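Local coordinates for protein rutinosidase (Aspergillus niger, PDB 6I1A) that acts as a secreted family 5 glycoside hydrolase that cleaves the disaccharide rutinose from flavonoid glycosides such as rutin, at residues 274-277 with 278-281. Numbering follows the deposited sequence.
Sequences DSSS and ENLP
The backbone N of Ser276 donates to OD1 of Asn279 at 2.8 Å. The N-H comes from above the carbonyl plane of the Asn279 amide, 42° out of it, and so misses the lone pairs. A return bond runs from Asn279 N to Ser276 OG, 3.0 Å long. This reciprocal pair has the bonding pattern of a capping box, made in the turn that leads into helix 280-290. Ser276 OG stands between its own backbone N and carbonyl carbon, chi1 65°, which turns it to the Asn279 N-H. It also lies over the face of the Asn279 amide, 3.2 Å from CG of that residue. The other end of the amide reaches further back. Asn279 ND2 donates to Asp274 O at 3.1 Å, nearly straight and within both the amide and carbonyl planes. Behind the turn, Leu280 CB packs against Ser276 O at 3.4 Å, and the leucine side chain also touches Ile306 of strand 299-308. Outside the turn, Ser277 OG bonds to Thr313 N and Ser275 OG to Tyr269 O, while the carboxylate of Asp274 pairs with Lys246 of the second subunit. Asn279 thus uses its amide oxygen as acceptor and its amide nitrogen as donor. The two roles differ, which fixes the rotation of the amide and ties the loop after strand 261-269 to the helix start.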
loop_
_atom_site.group_PDB
_atom_site.type_symbol
_atom_site.label_atom_id
_atom_site.label_comp_id
_atom_site.label_asym_id
_atom_site.label_seq_id
_atom_site.Cartn_x
_atom_site.Cartn_y
_atom_site.Cartn_z
ATOM N N ASP A 274 -9.690 -0.570 1.754
ATOM C CA ASP A 274 -11.123 -0.345 1.458
ATOM C C ASP A 274 -11.666 -1.442 0.556
ATOM O O ASP A 274 -12.465 -1.200 -0.394
ATOM C CB ASP A 274 -11.256 1.050 0.885
ATOM C CG ASP A 274 -10.986 2.135 1.914
ATOM O OD1 ASP A 274 -11.412 1.924 3.065
ATOM O OD2 ASP A 274 -10.371 3.112 1.532
ATOM N N SER A 275 -11.292 -2.692 0.838
ATOM C CA SER A 275 -11.806 -3.827 0.087
ATOM C C SER A 275 -13.231 -4.213 0.534
ATOM O O SER A 275 -13.552 -4.106 1.730
ATOM C CB SER A 275 -10.893 -4.995 0.184
ATOM O OG SER A 275 -10.756 -5.384 1.524
ATOM N N SER A 276 -14.002 -4.707 -0.419
ATOM C CA SER A 276 -15.332 -5.273 -0.170
ATOM C C SER A 276 -15.477 -6.566 -0.954
ATOM O O SER A 276 -14.694 -6.836 -1.885
ATOM C CB SER A 276 -16.414 -4.281 -0.605
ATOM O OG SER A 276 -16.358 -4.103 -2.009
ATOM N N SER A 277 -16.550 -7.337 -0.714
ATOM C CA SER A 277 -16.794 -8.471 -1.611
ATOM C C SER A 277 -17.025 -8.005 -3.051
ATOM O O SER A 277 -16.606 -8.672 -3.993
ATOM C CB SER A 277 -17.875 -9.363 -1.156
ATOM O OG SER A 277 -17.601 -9.935 0.121
ATOM N N GLU A 278 -17.714 -6.865 -3.218
ATOM C CA GLU A 278 -18.044 -6.374 -4.564
ATOM C C GLU A 278 -16.782 -6.015 -5.328
ATOM O O GLU A 278 -16.705 -6.332 -6.525
ATOM C CB GLU A 278 -18.971 -5.157 -4.467
ATOM C CG GLU A 278 -19.407 -4.635 -5.831
ATOM C CD GLU A 278 -20.192 -5.671 -6.633
ATOM O OE1 GLU A 278 -21.027 -6.319 -6.016
ATOM O OE2 GLU A 278 -19.866 -5.926 -7.835
ATOM N N ASN A 279 -15.818 -5.338 -4.694
ATOM C CA ASN A 279 -14.640 -4.816 -5.412
ATOM C C ASN A 279 -13.430 -5.751 -5.297
ATOM O O ASN A 279 -12.360 -5.411 -5.859
ATOM C CB ASN A 279 -14.292 -3.391 -4.965
ATOM C CG ASN A 279 -13.731 -3.275 -3.589
ATOM O OD1 ASN A 279 -13.182 -4.248 -3.042
ATOM N ND2 ASN A 279 -13.830 -2.097 -2.994
ATOM N N LEU A 280 -13.603 -6.903 -4.636
ATOM C CA LEU A 280 -12.419 -7.761 -4.359
ATOM C C LEU A 280 -11.682 -8.076 -5.640
ATOM O O LEU A 280 -10.444 -8.114 -5.639
ATOM C CB LEU A 280 -12.862 -9.028 -3.655
ATOM C CG LEU A 280 -11.687 -9.777 -3.012
ATOM C CD1 LEU A 280 -11.267 -9.107 -1.730
ATOM C CD2 LEU A 280 -12.016 -11.227 -2.777
ATOM N N PRO A 281 -12.307 -8.418 -6.792
ATOM C CA PRO A 281 -11.517 -8.749 -7.977
ATOM C C PRO A 281 -10.574 -7.635 -8.441
ATOM O O PRO A 281 -9.561 -7.934 -9.091
ATOM C CB PRO A 281 -12.573 -9.128 -9.045
ATOM C CG PRO A 281 -13.768 -9.533 -8.191
ATOM C CD PRO A 281 -13.761 -8.609 -7.000
#